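Local coordinates for protein putative sortase (Streptococcus pneumoniae, PDB 2W1K) that probably acts as a pilus-associated class C sortase, a cysteine transpeptidase that joins pilin subunits into the pneumococcal pilus fibre, at residues Glu23-Ser28 with Leu99-Thr104; Leu29-Arg34 with Leu91-Gly96. One frame throughout, in Å; residues are numbered along the deposited sequence.

In the fold
Helix 18-34 comes early in the chain, before the sortase beta sheet, and both contacts are made by its C-terminal two thirds. Contact 1 brings Glu23-Ser28 against the loop Leu99-Thr104, closing a stretch of 70 residues that includes strands 65-69, 74-80 and 91-93. Contact 2 joins the next helical turns, Leu29-Arg34, to strand 91-93 and the residues that leave it, so its smaller loop lies within the larger one. Their centres are about 9 Å apart. Leu99 belongs to both surroundings: its CD1 packs on Tyr31, and its N probably donates to Asn32 OD1. The helix is thereby tied to the end of strand 91-93 and to the first part of the connection toward 106-111.

Contact 1. Residues Glu23-Ser28 with Leu99-Thr104; sequences EQQNHS and LPLDGT. With MES (2-(N-morpholino)-ethanesulfonic acid), chain C.
The N-terminal helix 18-34 of this sortase lies against the loop leading to strand 106-111, and Ser28 meets Leu99 and Leu101 where the two come together. The Leu99 methyl CD1 lies 3.6 Å from Ser28 OG and also touches Ser28 CB. Leu101 brings its own CD1 to 3.9 Å from Ser28 CB, so two leucine branches converge on one small side chain; a serine leaves room for both. With OG beside the backbone N (chi1 -62°), Ser28 OG is hydrogen-bonded both to Gln24 O (2.6 Å), one turn back in the helix, and to Tyr64 OH in a neighbouring loop. The Gln24 carbonyl also accepts from Ser28 N, its two donors arriving from opposite faces of its plane.

Pro100 centres an inverse gamma turn closed by Leu101 N on Leu99 O (2.7 Å), a tight reversal in the sortase domain that points both leucines at the helix. At the outer margin, a sulfonate from MES, probably a crystallisation component, bridges the segments. Gln25, its chain bent at chi2, extends NE2 almost straight to MES O1S (3.1 Å, 172°), while Asp102 N donates to MES O3S at 2.8 Å. Leu101 CD2 lies 3.7 Å from both MES O1S and MES O3S. Arg191 and Glu141 also bond the ligand.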
loop_
_atom_site.group_PDB
_atom_site.type_symbol
_atom_site.label_atom_id
_atom_site.label_comp_id
_atom_site.label_asym_id
_atom_site.label_seq_id
_atom_site.Cartn_x
_atom_site.Cartn_y
_atom_site.Cartn_z
ATOM N N GLU A 23 -9.870 15.669 -5.255
ATOM C CA GLU A 23 -10.191 14.873 -6.387
ATOM C C GLU A 23 -9.681 13.392 -6.213
ATOM O O GLU A 23 -10.410 12.439 -6.513
ATOM C CB GLU A 23 -9.612 15.530 -7.620
ATOM C CG GLU A 23 -9.875 14.768 -8.840
ATOM C CD GLU A 23 -9.294 15.457 -10.088
ATOM O OE1 GLU A 23 -8.242 16.186 -9.979
ATOM O OE2 GLU A 23 -9.876 15.258 -11.182
ATOM N N GLN A 24 -8.479 13.181 -5.667
ATOM C CA GLN A 24 -8.049 11.789 -5.386
ATOM C C GLN A 24 -8.910 11.128 -4.317
ATOM O O GLN A 24 -9.109 9.919 -4.357
ATOM C CB GLN A 24 -6.592 11.697 -4.885
ATOM C CG GLN A 24 -5.557 12.159 -5.867
ATOM C CD GLN A 24 -5.328 11.150 -6.954
ATOM O OE1 GLN A 24 -4.612 10.155 -6.708
ATOM N NE2 GLN A 24 -5.916 11.381 -8.186
ATOM N N GLN A 25 -9.279 11.886 -3.292
ATOM C CA GLN A 25 -10.208 11.378 -2.296
ATOM C C GLN A 25 -11.482 10.855 -2.933
ATOM O O GLN A 25 -11.931 9.700 -2.721
ATOM C CB GLN A 25 -10.480 12.520 -1.269
ATOM C CG GLN A 25 -9.259 12.794 -0.333
ATOM C CD GLN A 25 -9.143 11.802 0.771
ATOM O OE1 GLN A 25 -10.071 11.716 1.661
ATOM N NE2 GLN A 25 -8.031 11.043 0.790
ATOM N N ASN A 26 -12.103 11.691 -3.760
ATOM C CA ASN A 26 -13.396 11.330 -4.305
ATOM C C ASN A 26 -13.295 10.188 -5.367
ATOM O O ASN A 26 -14.098 9.284 -5.398
ATOM C CB ASN A 26 -13.911 12.555 -4.975
ATOM C CG ASN A 26 -14.353 13.656 -3.961
ATOM O OD1 ASN A 26 -14.332 13.484 -2.718
ATOM N ND2 ASN A 26 -14.800 14.776 -4.520
ATOM N N HIS A 27 -12.305 10.237 -6.261
ATOM C CA HIS A 27 -12.036 9.129 -7.165
ATOM C C HIS A 27 -11.743 7.835 -6.438
ATOM O O HIS A 27 -12.097 6.740 -6.966
ATOM C CB HIS A 27 -10.904 9.474 -8.139
ATOM C CG HIS A 27 -11.279 10.622 -9.035
ATOM N ND1 HIS A 27 -10.412 11.208 -9.927
ATOM C CD2 HIS A 27 -12.465 11.299 -9.164
ATOM C CE1 HIS A 27 -11.031 12.195 -10.562
ATOM N NE2 HIS A 27 -12.281 12.264 -10.122
ATOM N N SER A 28 -11.011 7.918 -5.304
ATOM C CA SER A 28 -10.737 6.707 -4.552
ATOM C C SER A 28 -12.009 6.143 -3.877
ATOM O O SER A 28 -12.222 4.907 -3.816
ATOM C CB SER A 28 -9.676 6.977 -3.420
ATOM O OG SER A 28 -8.413 7.408 -3.975
ATOM N N LEU A 99 -8.795 0.823 -1.981
ATOM C CA LEU A 99 -7.731 1.812 -1.656
ATOM C C LEU A 99 -7.795 2.145 -0.131
ATOM O O LEU A 99 -8.859 2.001 0.534
ATOM C CB LEU A 99 -7.917 3.101 -2.516
ATOM C CG LEU A 99 -7.826 2.725 -4.017
ATOM C CD1 LEU A 99 -8.399 3.902 -4.942
ATOM C CD2 LEU A 99 -6.329 2.502 -4.472
ATOM N N PRO A 100 -6.666 2.602 0.416
ATOM C CA PRO A 100 -6.545 2.680 1.886
ATOM C C PRO A 100 -7.273 3.912 2.498
ATOM O O PRO A 100 -6.652 4.875 2.906
ATOM C CB PRO A 100 -4.974 2.730 2.082
ATOM C CG PRO A 100 -4.556 3.521 0.799
ATOM C CD PRO A 100 -5.331 2.779 -0.263
ATOM N N LEU A 101 -8.614 3.899 2.504
ATOM C CA LEU A 101 -9.349 5.041 3.044
ATOM C C LEU A 101 -9.965 4.636 4.369
ATOM O O LEU A 101 -9.960 3.487 4.692
ATOM C CB LEU A 101 -10.495 5.451 2.109
ATOM C CG LEU A 101 -10.149 5.769 0.684
ATOM C CD1 LEU A 101 -11.495 6.088 -0.070
ATOM C CD2 LEU A 101 -9.241 6.979 0.628
ATOM N N ASP A 102 -10.516 5.585 5.098
ATOM C CA ASP A 102 -11.132 5.290 6.344
ATOM C C ASP A 102 -12.429 4.445 6.221
ATOM O O ASP A 102 -12.978 4.317 5.172
ATOM C CB ASP A 102 -11.319 6.591 7.047
ATOM C CG ASP A 102 -12.252 7.523 6.271
ATOM O OD1 ASP A 102 -13.147 7.022 5.492
ATOM O OD2 ASP A 102 -12.083 8.769 6.462
ATOM N N GLY A 103 -12.919 3.844 7.317
ATOM C CA GLY A 103 -14.201 3.132 7.227
ATOM C C GLY A 103 -14.102 1.694 7.713
ATOM O O GLY A 103 -12.987 1.116 7.764
ATOM N N THR A 104 -15.224 1.104 8.145
ATOM C CA THR A 104 -15.183 -0.320 8.592
ATOM C C THR A 104 -14.996 -1.241 7.380
ATOM O O THR A 104 -15.390 -0.884 6.280
ATOM C CB THR A 104 -16.478 -0.712 9.287
ATOM O OG1 THR A 104 -17.575 -0.245 8.511
ATOM C CG2 THR A 104 -16.554 -0.087 10.698
HETATM O O1 MES C . -11.006 14.281 7.065
HETATM C C2 MES C . -10.320 13.286 7.824
HETATM C C3 MES C . -10.022 11.982 7.047
HETATM N N4 MES C . -9.823 12.176 5.603
HETATM C C5 MES C . -10.407 13.341 4.914
HETATM C C6 MES C . -10.374 14.591 5.822
HETATM C C7 MES C . -9.237 11.108 4.774
HETATM C C8 MES C . -8.611 9.889 5.470
HETATM S S MES C . -8.485 8.601 4.338
HETATM O O1S MES C . -7.802 9.123 3.239
HETATM O O2S MES C . -7.615 7.569 5.009
HETATM O O3S MES C . -9.829 8.080 4.094
#

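Contact 2. Residues Leu29-Arg34 with Leu91-Gly96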
loop_
_atom_site.group_PDB
_atom_site.type_symbol
_atom_site.label_atom_id
_atom_site.label_comp_id
_atom_site.label_asym_id
_atom_site.label_seq_id
_atom_site.Cartn_x
_atom_site.Cartn_y
_atom_site.Cartn_z
ATOM N N LEU A 29 -12.801 7.033 -3.280
ATOM C CA LEU A 29 -14.111 6.571 -2.760
ATOM C C LEU A 29 -14.877 5.809 -3.861
ATOM O O LEU A 29 -15.385 4.747 -3.571
ATOM C CB LEU A 29 -15.008 7.768 -2.326
ATOM C CG LEU A 29 -16.289 7.364 -1.614
ATOM C CD1 LEU A 29 -16.010 6.483 -0.387
ATOM C CD2 LEU A 29 -17.031 8.707 -1.224
ATOM N N ALA A 30 -14.983 6.403 -5.082
ATOM C CA ALA A 30 -15.679 5.847 -6.247
ATOM C C ALA A 30 -15.133 4.514 -6.576
ATOM O O ALA A 30 -15.874 3.535 -6.852
ATOM C CB ALA A 30 -15.526 6.737 -7.520
ATOM N N TYR A 31 -13.810 4.431 -6.597
ATOM C CA TYR A 31 -13.253 3.143 -6.881
ATOM C C TYR A 31 -13.668 2.112 -5.804
ATOM O O TYR A 31 -13.987 0.934 -6.128
ATOM C CB TYR A 31 -11.751 3.273 -6.851
ATOM C CG TYR A 31 -10.993 1.927 -7.059
ATOM C CD1 TYR A 31 -10.657 1.125 -5.962
ATOM C CD2 TYR A 31 -10.530 1.544 -8.340
ATOM C CE1 TYR A 31 -9.941 -0.042 -6.137
ATOM C CE2 TYR A 31 -9.815 0.343 -8.532
ATOM C CZ TYR A 31 -9.513 -0.441 -7.429
ATOM O OH TYR A 31 -8.778 -1.652 -7.517
ATOM N N ASN A 32 -13.612 2.507 -4.504
ATOM C CA ASN A 32 -13.979 1.515 -3.489
ATOM C C ASN A 32 -15.453 1.060 -3.670
ATOM O O ASN A 32 -15.755 -0.082 -3.412
ATOM C CB ASN A 32 -13.667 2.017 -2.039
ATOM C CG ASN A 32 -12.167 1.985 -1.728
ATOM O OD1 ASN A 32 -11.386 1.623 -2.601
ATOM N ND2 ASN A 32 -11.747 2.325 -0.469
ATOM N N GLN A 33 -16.338 1.967 -4.132
ATOM C CA GLN A 33 -17.766 1.737 -4.235
ATOM C C GLN A 33 -17.994 0.742 -5.330
ATOM O O GLN A 33 -18.834 -0.118 -5.147
ATOM C CB GLN A 33 -18.590 3.005 -4.556
ATOM C CG GLN A 33 -18.551 4.138 -3.429
ATOM C CD GLN A 33 -19.545 3.977 -2.213
ATOM O OE1 GLN A 33 -19.107 3.626 -1.049
ATOM N NE2 GLN A 33 -20.892 4.224 -2.472
ATOM N N ARG A 34 -17.219 0.788 -6.437
ATOM C CA ARG A 34 -17.433 -0.195 -7.528
ATOM C C ARG A 34 -17.019 -1.612 -7.239
ATOM O O ARG A 34 -17.444 -2.538 -7.979
ATOM C CB ARG A 34 -16.712 0.182 -8.822
ATOM C CG ARG A 34 -16.945 1.554 -9.289
ATOM C CD ARG A 34 -16.373 1.878 -10.640
ATOM N NE ARG A 34 -14.901 1.842 -10.769
ATOM C CZ ARG A 34 -14.120 2.892 -10.557
ATOM N NH1 ARG A 34 -14.677 4.043 -10.146
ATOM N NH2 ARG A 34 -12.826 2.809 -10.768
ATOM N N LEU A 91 6.151 -0.049 -4.816
ATOM C CA LEU A 91 5.144 -0.981 -4.244
ATOM C C LEU A 91 3.899 -0.763 -5.063
ATOM O O LEU A 91 3.805 0.246 -5.749
ATOM C CB LEU A 91 4.866 -0.645 -2.776
ATOM C CG LEU A 91 6.146 -0.577 -1.956
ATOM C CD1 LEU A 91 5.849 -0.136 -0.548
ATOM C CD2 LEU A 91 6.925 -2.027 -2.021
ATOM N N ALA A 92 2.942 -1.677 -5.024
ATOM C CA ALA A 92 1.763 -1.510 -5.954
ATOM C C ALA A 92 0.506 -1.973 -5.277
ATOM O O ALA A 92 0.467 -3.099 -4.766
ATOM C CB ALA A 92 1.937 -2.275 -7.232
ATOM N N HIS A 93 -0.543 -1.122 -5.287
ATOM C CA HIS A 93 -1.810 -1.527 -4.736
ATOM C C HIS A 93 -2.382 -2.647 -5.612
ATOM O O HIS A 93 -2.219 -2.634 -6.851
ATOM C CB HIS A 93 -2.751 -0.321 -4.677
ATOM C CG HIS A 93 -4.159 -0.701 -4.409
ATOM N ND1 HIS A 93 -5.048 -0.996 -5.430
ATOM C CD2 HIS A 93 -4.840 -0.886 -3.236
ATOM C CE1 HIS A 93 -6.196 -1.361 -4.903
ATOM N NE2 HIS A 93 -6.104 -1.312 -3.583
ATOM N N VAL A 94 -2.987 -3.649 -4.967
ATOM C CA VAL A 94 -3.629 -4.821 -5.624
ATOM C C VAL A 94 -5.077 -4.545 -6.034
ATOM O O VAL A 94 -5.970 -4.380 -5.208
ATOM C CB VAL A 94 -3.490 -6.068 -4.717
ATOM C CG1 VAL A 94 -4.186 -7.326 -5.354
ATOM C CG2 VAL A 94 -1.902 -6.376 -4.582
ATOM N N ASP A 95 -5.289 -4.421 -7.338
ATOM C CA ASP A 95 -6.617 -4.195 -7.882
ATOM C C ASP A 95 -7.604 -5.224 -7.338
ATOM O O ASP A 95 -7.312 -6.452 -7.313
ATOM C CB ASP A 95 -6.558 -4.268 -9.390
ATOM C CG ASP A 95 -7.933 -3.917 -10.060
ATOM O OD1 ASP A 95 -8.499 -2.826 -9.848
ATOM O OD2 ASP A 95 -8.493 -4.754 -10.781
ATOM N N GLY A 96 -8.789 -4.741 -6.946
ATOM C CA GLY A 96 -9.872 -5.569 -6.558
ATOM C C GLY A 96 -9.865 -5.540 -5.002
ATOM O O GLY A 96 -10.720 -6.139 -4.341
#
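Tyr31 CG stands anti to the backbone N (chi1 176°), sending the ring out from helix 18-34 toward the chain leaving strand 91-93; the matching torsion in Asp95 brings its carboxylate to the phenol. Tyr31 OH donates to Asp95 OD1 at 2.6 Å. The carboxylate oxygen lies at the edge of the tyrosine ring, near its plane, but the hydroxyl meets it from above the carboxylate plane, 36° out of it, and the two flat groups are turned steeply against each other. In return Tyr31 OH accepts from Gly96 N, 3.1 Å away with an N-H...O angle of 160°. One phenol oxygen thus serves as donor and acceptor, and the two bonds fix it against the side chain and backbone of consecutive residues. Tyrosine suits the place: Tyr31 is buried, and its long, rigid ring carries the hydroxyl from the helix to a partly exposed loop. Gly96 has a positive phi, at which a CB would collide with the carbonyl oxygen before it.

The same hydroxyl also meets His93: Tyr31 OH sits at the edge of the imidazole, near its plane, 3.7 Å from His93 CE1, which is 4.2 Å from Tyr31 CE1. The two side chains run past each other in opposite directions. His93 ND1 is hydrogen-bonded to Tyr54 OH, and the Tyr54 ring meets both Tyr31, almost parallel to it, and His93, steeply inclined. Backbone bonds to Tyr79 and Gly81 tie the His93 main chain to strand 74-80 and the residue beyond it. Such packing of an N-terminal helix against strand 91-93 of the sortase beta barrel and the loop after it, through one tyrosine, is consistent with the helical N-terminal extension of class C sortases.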